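Long-range contacts in saframycin Mx1 synthetase B (Legionella pneumophila subsp. pneumophila, PDB 3KXW), which belongs to the ANL superfamily of AMP-binding enzymes and holds 5'-O-[(S)-(dodecanoyloxy)(hydroxy)phosphoryl]adenosine in its ligand pocket: residues G65-L70 and G89-P94; V111-P116 and Y413-E418; K254-Y259 and L286-W291; D397-I402 and L443-E448. All blocks are in the same frame, centred on the assembly; numbering follows the deposited sequence.

Contact 1: residues G65-L70 and G89-P94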
loop_
_atom_site.group_PDB
_atom_site.type_symbol
_atom_site.label_atom_id
_atom_site.label_comp_id
_atom_site.label_asym_id
_atom_site.label_seq_id
_atom_site.Cartn_x
_atom_site.Cartn_y
_atom_site.Cartn_z
ATOM N N GLY A 65 19.392 12.799 -12.054
ATOM C CA GLY A 65 18.135 13.502 -12.249
ATOM C C GLY A 65 17.233 12.909 -13.327
ATOM O O GLY A 65 16.040 13.179 -13.329
ATOM N N ASP A 66 17.790 12.092 -14.219
ATOM C CA ASP A 66 16.983 11.363 -15.207
ATOM C C ASP A 66 16.107 10.329 -14.482
ATOM O O ASP A 66 16.533 9.743 -13.464
ATOM C CB ASP A 66 17.877 10.588 -16.211
ATOM C CG ASP A 66 18.568 11.484 -17.248
ATOM O OD1 ASP A 66 18.213 12.675 -17.357
ATOM O OD2 ASP A 66 19.475 10.970 -17.954
ATOM N N ARG A 67 14.914 10.082 -15.014
ATOM C CA ARG A 67 14.047 9.057 -14.463
ATOM C C ARG A 67 14.323 7.728 -15.162
ATOM O O ARG A 67 14.482 7.678 -16.380
ATOM C CB ARG A 67 12.559 9.412 -14.601
ATOM C CG ARG A 67 12.044 10.401 -13.552
ATOM C CD ARG A 67 12.625 11.807 -13.789
ATOM N NE ARG A 67 12.134 12.415 -15.025
ATOM C CZ ARG A 67 12.792 13.350 -15.709
ATOM N NH1 ARG A 67 13.985 13.769 -15.281
ATOM N NH2 ARG A 67 12.260 13.860 -16.821
ATOM N N VAL A 68 14.356 6.661 -14.370
ATOM C CA VAL A 68 14.489 5.310 -14.891
ATOM C C VAL A 68 13.276 4.528 -14.435
ATOM O O VAL A 68 13.011 4.414 -13.236
ATOM C CB VAL A 68 15.785 4.633 -14.399
ATOM C CG1 VAL A 68 15.874 3.171 -14.890
ATOM C CG2 VAL A 68 17.017 5.450 -14.825
ATOM N N LEU A 69 12.506 4.038 -15.403
ATOM C CA LEU A 69 11.301 3.268 -15.127
ATOM C C LEU A 69 11.664 1.847 -14.698
ATOM O O LEU A 69 12.509 1.213 -15.317
ATOM C CB LEU A 69 10.441 3.219 -16.398
ATOM C CG LEU A 69 9.000 2.777 -16.205
ATOM C CD1 LEU A 69 8.278 3.803 -15.321
ATOM C CD2 LEU A 69 8.284 2.584 -17.569
ATOM N N LEU A 70 11.016 1.331 -13.663
ATOM C CA LEU A 70 11.342 -0.010 -13.193
ATOM C C LEU A 70 10.117 -0.879 -13.301
ATOM O O LEU A 70 9.192 -0.743 -12.517
ATOM C CB LEU A 70 11.805 0.017 -11.743
ATOM C CG LEU A 70 12.995 0.928 -11.475
ATOM C CD1 LEU A 70 13.379 0.885 -9.988
ATOM C CD2 LEU A 70 14.193 0.508 -12.323
ATOM N N GLY A 89 22.365 8.102 -9.184
ATOM C CA GLY A 89 21.766 9.414 -9.019
ATOM C C GLY A 89 20.519 9.609 -9.870
ATOM O O GLY A 89 20.055 10.735 -10.057
ATOM N N CYS A 90 19.976 8.512 -10.385
ATOM C CA CYS A 90 18.764 8.568 -11.190
ATOM C C CYS A 90 17.529 8.453 -10.298
ATOM O O CYS A 90 17.608 7.941 -9.183
ATOM C CB CYS A 90 18.770 7.453 -12.250
ATOM S SG CYS A 90 20.126 7.643 -13.480
ATOM N N ILE A 91 16.412 8.976 -10.793
ATOM C CA ILE A 91 15.151 8.966 -10.068
ATOM C C ILE A 91 14.406 7.667 -10.415
ATOM O O ILE A 91 13.967 7.486 -11.542
ATOM C CB ILE A 91 14.305 10.200 -10.413
ATOM C CG1 ILE A 91 15.058 11.489 -10.032
ATOM C CG2 ILE A 91 12.893 10.135 -9.737
ATOM C CD1 ILE A 91 14.294 12.749 -10.334
ATOM N N ALA A 92 14.276 6.762 -9.448
ATOM C CA ALA A 92 13.620 5.489 -9.712
ATOM C C ALA A 92 12.127 5.689 -9.869
ATOM O O ALA A 92 11.528 6.438 -9.105
ATOM C CB ALA A 92 13.914 4.476 -8.582
ATOM N N VAL A 93 11.526 5.009 -10.849
ATOM C CA VAL A 93 10.081 5.070 -11.044
ATOM C C VAL A 93 9.501 3.661 -11.174
ATOM O O VAL A 93 9.392 3.109 -12.274
ATOM C CB VAL A 93 9.672 5.931 -12.292
ATOM C CG1 VAL A 93 8.138 6.046 -12.363
ATOM C CG2 VAL A 93 10.335 7.329 -12.240
ATOM N N PRO A 94 9.132 3.067 -10.036
ATOM C CA PRO A 94 8.572 1.713 -10.006
ATOM C C PRO A 94 7.142 1.625 -10.526
ATOM O O PRO A 94 6.315 2.459 -10.151
ATOM C CB PRO A 94 8.557 1.368 -8.508
ATOM C CG PRO A 94 9.499 2.288 -7.864
ATOM C CD PRO A 94 9.414 3.574 -8.688
#
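R67 and V93 lie side by side on one face of a parallel strand pair, R67 CG standing 3.8 Å from V93 CG2. Bends at chi2 and chi3 (70° and 67°) fold the arginine over I91, where R67 CD meets I91 CD1 at 4.0 Å. They also bring R67 NH1 within 2.9 Å of G65 O, which sits in the guanidinium plane; R67 NE is taken by S114 O, and these two carbonyls help fix the group's rotation.

The tight part runs from V68 to L70 against I91 to V93, all buried. V68 N donates to I91 O at 3.0 Å, and V68 O accepts from V93 N at 2.9 Å. V93 O is shared: L70 N reaches it at 2.8 Å from 47° above the carbonyl plane, while the methyl L69 CD1 presses on the same oxygen at 3.3 Å. On the other face L70 CD1 meets A92 CB at 3.9 Å, where C85 of helix 76-87 also touches both residues.

The partly exposed end is looser. There G65 N bonds to G89 O, where positive phi closes helix 76-87 in a Schellman motif. D66 still offers its carbonyl to I91 N, but its carboxylate leads off to K63 N. P94, at the opposite end, meets L70 through its backbone, P94 CA lying near L70 O.

The one-to-one parallel register from R67-I91 to L70-P94, with the intervening helix packed on V68, L70 and A92, identifies a classic beta-alpha-beta crossover of strand 67-71, helix 76-87 and strand 91-95.

Contact 2: residues V111-P116 and Y413-E418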
loop_
_atom_site.group_PDB
_atom_site.type_symbol
_atom_site.label_atom_id
_atom_site.label_comp_id
_atom_site.label_asym_id
_atom_site.label_seq_id
_atom_site.Cartn_x
_atom_site.Cartn_y
_atom_site.Cartn_z
ATOM N N VAL A 111 4.531 6.953 -17.859
ATOM C CA VAL A 111 5.578 7.264 -18.825
ATOM C C VAL A 111 5.449 8.683 -19.380
ATOM O O VAL A 111 6.430 9.400 -19.490
ATOM C CB VAL A 111 5.639 6.214 -19.970
ATOM C CG1 VAL A 111 6.567 6.696 -21.130
ATOM C CG2 VAL A 111 6.100 4.883 -19.415
ATOM N N THR A 112 4.239 9.093 -19.720
ATOM C CA THR A 112 4.056 10.428 -20.273
ATOM C C THR A 112 4.428 11.512 -19.255
ATOM O O THR A 112 5.021 12.520 -19.604
ATOM C CB THR A 112 2.621 10.604 -20.744
ATOM O OG1 THR A 112 2.333 9.586 -21.725
ATOM C CG2 THR A 112 2.406 12.010 -21.356
ATOM N N ASN A 113 4.061 11.290 -17.998
ATOM C CA ASN A 113 4.342 12.253 -16.944
ATOM C C ASN A 113 5.845 12.323 -16.620
ATOM O O ASN A 113 6.439 13.405 -16.609
ATOM C CB ASN A 113 3.501 11.922 -15.694
ATOM C CG ASN A 113 3.701 12.917 -14.552
ATOM O OD1 ASN A 113 3.584 14.135 -14.724
ATOM N ND2 ASN A 113 3.997 12.399 -13.379
ATOM N N SER A 114 6.454 11.163 -16.389
ATOM C CA SER A 114 7.808 11.101 -15.840
ATOM C C SER A 114 8.916 11.134 -16.897
ATOM O O SER A 114 10.066 11.391 -16.558
ATOM C CB SER A 114 7.976 9.847 -14.972
ATOM O OG SER A 114 7.916 8.679 -15.761
ATOM N N LYS A 115 8.571 10.833 -18.146
ATOM C CA LYS A 115 9.532 10.854 -19.259
ATOM C C LYS A 115 10.888 10.183 -18.958
ATOM O O LYS A 115 11.947 10.806 -19.061
ATOM C CB LYS A 115 9.747 12.289 -19.739
ATOM C CG LYS A 115 8.452 12.944 -20.212
ATOM C CD LYS A 115 8.581 14.468 -20.218
ATOM C CE LYS A 115 7.469 15.157 -21.017
ATOM N NZ LYS A 115 6.103 14.812 -20.556
ATOM N N PRO A 116 10.848 8.898 -18.613
ATOM C CA PRO A 116 12.081 8.197 -18.247
ATOM C C PRO A 116 12.980 7.986 -19.473
ATOM O O PRO A 116 12.483 7.943 -20.613
ATOM C CB PRO A 116 11.573 6.844 -17.771
ATOM C CG PRO A 116 10.249 6.670 -18.490
ATOM C CD PRO A 116 9.656 8.042 -18.451
ATOM N N TYR A 413 4.531 16.977 -6.566
ATOM C CA TYR A 413 4.190 15.957 -7.534
ATOM C C TYR A 413 4.952 16.251 -8.823
ATOM O O TYR A 413 4.941 17.393 -9.303
ATOM C CB TYR A 413 2.696 16.003 -7.834
ATOM C CG TYR A 413 1.800 15.769 -6.634
ATOM C CD1 TYR A 413 1.820 14.563 -5.934
ATOM C CD2 TYR A 413 0.904 16.741 -6.233
ATOM C CE1 TYR A 413 0.965 14.361 -4.842
ATOM C CE2 TYR A 413 0.063 16.550 -5.165
ATOM C CZ TYR A 413 0.094 15.361 -4.466
ATOM O OH TYR A 413 -0.784 15.211 -3.399
ATOM N N TRP A 414 5.582 15.226 -9.392
ATOM C CA TRP A 414 6.390 15.417 -10.598
ATOM C C TRP A 414 5.606 16.101 -11.718
ATOM O O TRP A 414 4.592 15.592 -12.161
ATOM C CB TRP A 414 6.956 14.089 -11.105
ATOM C CG TRP A 414 7.941 14.320 -12.198
ATOM C CD1 TRP A 414 7.722 14.232 -13.542
ATOM C CD2 TRP A 414 9.298 14.719 -12.034
ATOM N NE1 TRP A 414 8.872 14.547 -14.226
ATOM C CE2 TRP A 414 9.854 14.852 -13.326
ATOM C CE3 TRP A 414 10.094 14.983 -10.924
ATOM C CZ2 TRP A 414 11.188 15.225 -13.536
ATOM C CZ3 TRP A 414 11.429 15.347 -11.131
ATOM C CH2 TRP A 414 11.955 15.468 -12.433
ATOM N N ASN A 415 6.074 17.271 -12.137
ATOM C CA ASN A 415 5.501 17.947 -13.298
ATOM C C ASN A 415 4.000 18.261 -13.169
ATOM O O ASN A 415 3.274 18.241 -14.156
ATOM C CB ASN A 415 5.750 17.092 -14.555
ATOM C CG ASN A 415 5.555 17.877 -15.829
ATOM O OD1 ASN A 415 5.906 19.049 -15.889
ATOM N ND2 ASN A 415 4.964 17.249 -16.851
ATOM N N GLN A 416 3.543 18.529 -11.952
ATOM C CA GLN A 416 2.154 18.923 -11.700
ATOM C C GLN A 416 2.154 20.109 -10.739
ATOM O O GLN A 416 1.911 19.963 -9.535
ATOM C CB GLN A 416 1.314 17.765 -11.145
ATOM C CG GLN A 416 1.111 16.597 -12.134
ATOM C CD GLN A 416 -0.041 15.686 -11.759
ATOM O OE1 GLN A 416 -1.163 16.145 -11.565
ATOM N NE2 GLN A 416 0.221 14.382 -11.690
ATOM N N PRO A 417 2.453 21.291 -11.272
ATOM C CA PRO A 417 2.731 22.463 -10.431
ATOM C C PRO A 417 1.490 22.934 -9.697
ATOM O O PRO A 417 1.583 23.284 -8.520
ATOM C CB PRO A 417 3.205 23.541 -11.423
ATOM C CG PRO A 417 3.240 22.891 -12.787
ATOM C CD PRO A 417 2.586 21.550 -12.719
ATOM N N GLU A 418 0.339 22.918 -10.360
ATOM C CA GLU A 418 -0.889 23.382 -9.707
ATOM C C GLU A 418 -1.337 22.423 -8.613
ATOM O O GLU A 418 -1.741 22.850 -7.551
ATOM C CB GLU A 418 -2.030 23.528 -10.727
ATOM C CG GLU A 418 -1.748 24.514 -11.857
ATOM C CD GLU A 418 -1.125 23.872 -13.108
ATOM O OE1 GLU A 418 -0.628 22.726 -13.049
ATOM O OE2 GLU A 418 -1.157 24.530 -14.172
HETATM O O HOH W 1 9.199 14.667 -17.066
#
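N113, in the last turn of helix 101-114, meets W414, which lies inside the type II turn Y413-Q416. With CG anti to the backbone N (chi1 -178°), the N113 side chain extends across the gap, and its CG comes 3.7 Å from W414 O. The amide plane stands 78° from the indole plane. The N113 and N415 side chains run antiparallel past one another, with their amide planes only 22° apart.

The backbone of N113 also takes part. N113 O lies at the indole edge, in its plane, 3.4 Å from W414 CD1. A water donates to N113 O at 3.1 Å and accepts from W414 NE1 at 2.9 Å, so one water bridges the helix end and the indole N-H.

S114 follows, its CA 3.9 Å from W414 CD1 in an oblique approach; S114 OG turns back to I110 O. K115 then leaves the helix with positive phi, although K115 N still bonds to V111 O. Its side chain curls over the helix end, putting K115 NZ 2.7 Å from T112 O, nearly in line with that carbonyl.

P116 carries the chain on toward strand 118-121. Q416, the last residue of the turn, is at the N-cap position of helix 417-424. The W414 indole packs on R67 of strand 67-71 and L172 of strand 169-174, so the contact links the end of helix 101-114, those strands and the start of helix 417-424.

Contact 3: residues K254-Y259 and L286-W291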
loop_
_atom_site.group_PDB
_atom_site.type_symbol
_atom_site.label_atom_id
_atom_site.label_comp_id
_atom_site.label_asym_id
_atom_site.label_seq_id
_atom_site.Cartn_x
_atom_site.Cartn_y
_atom_site.Cartn_z
ATOM N N LYS A 254 2.227 -18.846 8.423
ATOM C CA LYS A 254 3.265 -19.888 8.377
ATOM C C LYS A 254 4.681 -19.311 8.279
ATOM O O LYS A 254 5.600 -19.746 8.997
ATOM C CB LYS A 254 3.049 -20.845 7.208
ATOM C CG LYS A 254 1.993 -21.892 7.460
ATOM C CD LYS A 254 2.073 -22.967 6.355
ATOM C CE LYS A 254 1.092 -24.112 6.587
ATOM N NZ LYS A 254 1.143 -25.126 5.479
ATOM N N HIS A 255 4.876 -18.346 7.393
ATOM C CA HIS A 255 6.210 -17.740 7.288
ATOM C C HIS A 255 6.597 -16.940 8.521
ATOM O O HIS A 255 7.756 -16.971 8.926
ATOM C CB HIS A 255 6.354 -16.902 6.021
ATOM C CG HIS A 255 6.379 -17.732 4.783
ATOM N ND1 HIS A 255 5.836 -17.323 3.587
ATOM C CD2 HIS A 255 6.859 -18.980 4.575
ATOM C CE1 HIS A 255 6.005 -18.273 2.683
ATOM N NE2 HIS A 255 6.625 -19.284 3.256
ATOM N N ILE A 256 5.641 -16.224 9.109
ATOM C CA ILE A 256 5.924 -15.480 10.320
ATOM C C ILE A 256 6.414 -16.472 11.356
ATOM O O ILE A 256 7.358 -16.196 12.120
ATOM C CB ILE A 256 4.671 -14.717 10.830
ATOM C CG1 ILE A 256 4.443 -13.448 9.967
ATOM C CG2 ILE A 256 4.806 -14.379 12.311
ATOM C CD1 ILE A 256 3.101 -12.695 10.280
ATOM N N THR A 257 5.769 -17.636 11.362
ATOM C CA THR A 257 6.093 -18.698 12.299
ATOM C C THR A 257 7.509 -19.233 12.054
ATOM O O THR A 257 8.333 -19.290 12.978
ATOM C CB THR A 257 5.091 -19.867 12.174
ATOM O OG1 THR A 257 3.787 -19.440 12.614
ATOM C CG2 THR A 257 5.563 -21.063 13.030
ATOM N N LYS A 258 7.762 -19.638 10.813
ATOM C CA LYS A 258 9.029 -20.243 10.417
ATOM C C LYS A 258 10.215 -19.317 10.649
ATOM O O LYS A 258 11.225 -19.737 11.193
ATOM C CB LYS A 258 8.988 -20.659 8.953
ATOM C CG LYS A 258 10.245 -21.393 8.464
ATOM C CD LYS A 258 10.069 -21.873 7.026
ATOM C CE LYS A 258 11.360 -22.451 6.471
ATOM N NZ LYS A 258 11.116 -23.082 5.148
ATOM N N TYR A 259 10.063 -18.051 10.273
ATOM C CA TYR A 259 11.175 -17.107 10.277
ATOM C C TYR A 259 11.250 -16.268 11.549
ATOM O O TYR A 259 12.098 -15.381 11.665
ATOM C CB TYR A 259 11.102 -16.219 9.019
ATOM C CG TYR A 259 11.395 -17.011 7.758
ATOM C CD1 TYR A 259 12.703 -17.263 7.365
ATOM C CD2 TYR A 259 10.371 -17.541 6.989
ATOM C CE1 TYR A 259 12.980 -18.008 6.223
ATOM C CE2 TYR A 259 10.642 -18.299 5.842
ATOM C CZ TYR A 259 11.955 -18.530 5.477
ATOM O OH TYR A 259 12.250 -19.259 4.336
ATOM N N LEU A 286 0.854 -23.249 13.613
ATOM C CA LEU A 286 1.230 -21.840 13.754
ATOM C C LEU A 286 1.826 -21.566 15.128
ATOM O O LEU A 286 1.490 -22.230 16.087
ATOM C CB LEU A 286 0.020 -20.926 13.547
ATOM C CG LEU A 286 -0.603 -20.938 12.158
ATOM C CD1 LEU A 286 -1.821 -19.999 12.126
ATOM C CD2 LEU A 286 0.429 -20.555 11.097
ATOM N N ASP A 287 2.703 -20.571 15.203
ATOM C CA ASP A 287 3.208 -20.040 16.463
ATOM C C ASP A 287 3.580 -18.599 16.190
ATOM O O ASP A 287 4.600 -18.327 15.569
ATOM C CB ASP A 287 4.446 -20.793 16.938
ATOM C CG ASP A 287 5.083 -20.155 18.175
ATOM O OD1 ASP A 287 4.509 -19.213 18.763
ATOM O OD2 ASP A 287 6.161 -20.620 18.585
ATOM N N LEU A 288 2.749 -17.684 16.665
ATOM C CA LEU A 288 2.887 -16.285 16.316
ATOM C C LEU A 288 3.441 -15.479 17.482
ATOM O O LEU A 288 3.316 -14.254 17.512
ATOM C CB LEU A 288 1.519 -15.725 15.878
ATOM C CG LEU A 288 0.905 -16.463 14.676
ATOM C CD1 LEU A 288 -0.562 -16.021 14.416
ATOM C CD2 LEU A 288 1.769 -16.373 13.402
ATOM N N SER A 289 4.043 -16.162 18.459
ATOM C CA SER A 289 4.558 -15.454 19.638
ATOM C C SER A 289 5.666 -14.443 19.328
ATOM O O SER A 289 5.826 -13.483 20.067
ATOM C CB SER A 289 5.033 -16.435 20.728
ATOM O OG SER A 289 5.932 -17.386 20.178
ATOM N N SER A 290 6.435 -14.667 18.264
ATOM C CA SER A 290 7.511 -13.748 17.882
ATOM C C SER A 290 6.981 -12.408 17.376
ATOM O O SER A 290 7.701 -11.396 17.384
ATOM C CB SER A 290 8.423 -14.360 16.794
ATOM O OG SER A 290 7.766 -14.504 15.529
ATOM N N TRP A 291 5.732 -12.425 16.912
ATOM C CA TRP A 291 5.122 -11.318 16.167
ATOM C C TRP A 291 4.633 -10.233 17.134
ATOM O O TRP A 291 3.498 -10.270 17.593
ATOM C CB TRP A 291 3.970 -11.874 15.308
ATOM C CG TRP A 291 3.405 -10.924 14.274
ATOM C CD1 TRP A 291 3.915 -9.712 13.886
ATOM C CD2 TRP A 291 2.235 -11.138 13.478
ATOM N NE1 TRP A 291 3.108 -9.153 12.908
ATOM C CE2 TRP A 291 2.079 -10.013 12.642
ATOM C CE3 TRP A 291 1.293 -12.169 13.404
ATOM C CZ2 TRP A 291 1.022 -9.899 11.730
ATOM C CZ3 TRP A 291 0.248 -12.054 12.509
ATOM C CH2 TRP A 291 0.122 -10.934 11.678
#
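I256 CD1 sits squarely over the six-membered ring of W291, 3.4 Å from its centroid and only 3° off the ring normal, a CH-pi contact. The methyl is almost equally far from all six ring carbons, the nearest being W291 CE3 at 3.6 Å. W291 NE1 is bonded to S264 O, which helps fix the ring's rotation. The other branch, I256 CG2, meets L288 CD2 at 3.8 Å, the two side chains crossing at about a right angle.

At the next helix residue, T257 OG1 lies beside its backbone N (chi1 -67°) and accepts D287 N at 3.0 Å, with an almost straight N-H...O angle of 176°. The same hydroxyl is bonded to L253 O of its own helix, so it ties helix to loop. Next to it L286 CD2 packs 3.6 Å from K254 N.

The loop is braced internally: the bond from S289 N to D287 OD1 makes an Asx turn, S289 OG adds a second bond to the same oxygen, and a type I turn spans L288-W291. Helix 250-259 is thereby packed on the loop entering strand 293-296, the parallel neighbour of strand 263-266, helix and strands being layered in the alpha/beta manner within the AMP-binding region.

Contact 4: residues D397-I402 and L443-E448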
loop_
_atom_site.group_PDB
_atom_site.type_symbol
_atom_site.label_atom_id
_atom_site.label_comp_id
_atom_site.label_asym_id
_atom_site.label_seq_id
_atom_site.Cartn_x
_atom_site.Cartn_y
_atom_site.Cartn_z
ATOM N N ASP A 397 -10.683 17.400 19.895
ATOM C CA ASP A 397 -12.033 16.855 19.747
ATOM C C ASP A 397 -12.854 17.653 18.753
ATOM O O ASP A 397 -14.084 17.667 18.808
ATOM C CB ASP A 397 -12.755 16.775 21.103
ATOM C CG ASP A 397 -12.064 15.851 22.060
ATOM O OD1 ASP A 397 -11.315 14.968 21.598
ATOM O OD2 ASP A 397 -12.262 15.982 23.271
ATOM N N GLN A 398 -12.167 18.320 17.831
ATOM C CA GLN A 398 -12.855 18.995 16.729
ATOM C C GLN A 398 -12.284 18.532 15.395
ATOM O O GLN A 398 -11.068 18.522 15.199
ATOM C CB GLN A 398 -12.736 20.512 16.843
ATOM C CG GLN A 398 -13.498 21.261 15.737
ATOM C CD GLN A 398 -13.577 22.745 16.011
ATOM O OE1 GLN A 398 -12.607 23.357 16.439
ATOM N NE2 GLN A 398 -14.748 23.329 15.781
ATOM N N VAL A 399 -13.171 18.145 14.491
ATOM C CA VAL A 399 -12.773 17.525 13.241
ATOM C C VAL A 399 -12.375 18.558 12.193
ATOM O O VAL A 399 -13.125 19.480 11.890
ATOM C CB VAL A 399 -13.893 16.615 12.663
ATOM C CG1 VAL A 399 -13.466 16.041 11.322
ATOM C CG2 VAL A 399 -14.232 15.494 13.644
ATOM N N GLY A 400 -11.180 18.382 11.628
ATOM C CA GLY A 400 -10.718 19.243 10.559
ATOM C C GLY A 400 -9.789 18.447 9.666
ATOM O O GLY A 400 -9.683 17.225 9.804
ATOM N N GLU A 401 -9.129 19.133 8.743
ATOM C CA GLU A 401 -8.195 18.466 7.862
ATOM C C GLU A 401 -6.877 18.188 8.569
ATOM O O GLU A 401 -6.390 18.991 9.355
ATOM C CB GLU A 401 -7.960 19.249 6.570
ATOM C CG GLU A 401 -7.097 18.478 5.570
ATOM C CD GLU A 401 -6.846 19.247 4.273
ATOM O OE1 GLU A 401 -6.979 20.491 4.261
ATOM O OE2 GLU A 401 -6.499 18.621 3.257
ATOM N N ILE A 402 -6.304 17.025 8.277
ATOM C CA ILE A 402 -5.034 16.661 8.849
ATOM C C ILE A 402 -3.955 17.355 8.035
ATOM O O ILE A 402 -3.808 17.098 6.845
ATOM C CB ILE A 402 -4.868 15.130 8.861
ATOM C CG1 ILE A 402 -5.922 14.522 9.811
ATOM C CG2 ILE A 402 -3.435 14.738 9.266
ATOM C CD1 ILE A 402 -6.146 13.020 9.645
ATOM N N LEU A 443 -9.705 13.799 6.963
ATOM C CA LEU A 443 -10.340 14.461 8.099
ATOM C C LEU A 443 -10.092 13.626 9.354
ATOM O O LEU A 443 -10.067 12.401 9.291
ATOM C CB LEU A 443 -11.846 14.590 7.908
ATOM C CG LEU A 443 -12.341 15.527 6.807
ATOM C CD1 LEU A 443 -13.855 15.465 6.695
ATOM C CD2 LEU A 443 -11.881 16.952 7.073
ATOM N N GLY A 444 -9.902 14.296 10.475
ATOM C CA GLY A 444 -9.774 13.602 11.744
ATOM C C GLY A 444 -9.713 14.604 12.877
ATOM O O GLY A 444 -9.916 15.796 12.688
ATOM N N PHE A 445 -9.386 14.101 14.053
ATOM C CA PHE A 445 -9.268 14.940 15.213
ATOM C C PHE A 445 -8.212 14.398 16.155
ATOM O O PHE A 445 -7.902 13.221 16.135
ATOM C CB PHE A 445 -10.633 15.069 15.910
ATOM C CG PHE A 445 -11.181 13.765 16.472
ATOM C CD1 PHE A 445 -10.961 13.407 17.796
ATOM C CD2 PHE A 445 -11.947 12.926 15.681
ATOM C CE1 PHE A 445 -11.486 12.214 18.328
ATOM C CE2 PHE A 445 -12.463 11.735 16.191
ATOM C CZ PHE A 445 -12.234 11.387 17.528
ATOM N N LEU A 446 -7.663 15.281 16.979
ATOM C CA LEU A 446 -6.710 14.894 18.013
ATOM C C LEU A 446 -7.434 14.811 19.351
ATOM O O LEU A 446 -8.211 15.703 19.708
ATOM C CB LEU A 446 -5.589 15.926 18.110
ATOM C CG LEU A 446 -4.541 15.834 16.974
ATOM C CD1 LEU A 446 -3.597 17.043 16.932
ATOM C CD2 LEU A 446 -3.725 14.554 17.101
ATOM N N HIS A 447 -7.158 13.745 20.084
ATOM C CA HIS A 447 -7.704 13.571 21.417
ATOM C C HIS A 447 -6.608 13.034 22.330
ATOM O O HIS A 447 -6.096 11.936 22.117
ATOM C CB HIS A 447 -8.893 12.611 21.358
ATOM C CG HIS A 447 -9.511 12.330 22.697
ATOM N ND1 HIS A 447 -10.504 13.120 23.235
ATOM C CD2 HIS A 447 -9.289 11.341 23.596
ATOM C CE1 HIS A 447 -10.856 12.640 24.415
ATOM N NE2 HIS A 447 -10.135 11.559 24.657
ATOM N N GLU A 448 -6.230 13.803 23.342
ATOM C CA GLU A 448 -5.141 13.385 24.239
ATOM C C GLU A 448 -3.906 12.946 23.449
ATOM O O GLU A 448 -3.284 11.895 23.705
ATOM C CB GLU A 448 -5.637 12.307 25.190
ATOM C CG GLU A 448 -6.933 12.769 25.841
ATOM C CD GLU A 448 -7.380 11.919 26.999
ATOM O OE1 GLU A 448 -6.920 10.768 27.124
ATOM O OE2 GLU A 448 -8.224 12.413 27.784
HETATM O O HOH W 2 -8.931 17.967 16.798
#
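H447 and D397 join at the far end of an antiparallel strand pair, part of the curled sheet that includes strands 400-405 and 442-447. Followed outward, H447 CB lies 3.4 Å from D397 OD1, and the ring's CG is just as far from that oxygen. H447 ND1 then donates to D397 OD1 at 2.6 Å with an N-H...O angle of 158°, using the oxygen's syn lone pair. Beyond it H447 CE1 passes D397 OD2 at 3.8 Å, and the ring also meets that of F362 and touches Y452. CG anti to the backbone N (chi1 178°) brings the ring edge to the carboxylate, and the two planes are nearly coplanar, 23° apart. E448 CG rests over one ring face.

The backbone holds the same end, D397 N donating to L446 O at 3.0 Å. Toward the other end G400 and G444 form a hydrogen-bonded pair, each giving its N to the other's O. L443 packs beside them, its CD2 3.5 Å from G400 O. Between these ends F445 CD2 meets V399 CG2 at 4.0 Å, while T454 of strand 450-456 touches both side chains. The E401 carboxylate is bonded to G441 N and, in a salt bridge, to R439.

Between the G400-G444 and D397-L446 bonds a water bridges the two segments, donating to Q398 O at 2.7 Å and accepting from L446 N at 3.0 Å.

From the N terminus, contact 1 closes first, a short loop made mostly of helix 76-87. Contact 2 opens directly afterwards on helix 101-114 and shuts only after some 300 residues, at the approach to helix 417-424. Inside that long loop contact 3 is nested, tying helix 250-259 to the loop before strand 293-296, on the opposite side of the chain's centre. Contact 4 crosses contact 2: strand 400-405 lies within the loop, its partner strand 442-447 beyond it. Contacts 1 and 2 touch through a probable R67 NE-S114 O hydrogen bond and packing of R67 on W414 and L69 on V111, whereas contact 4 stays about 9 Å from contact 2 between nearest atoms, and contact 3 remains remote.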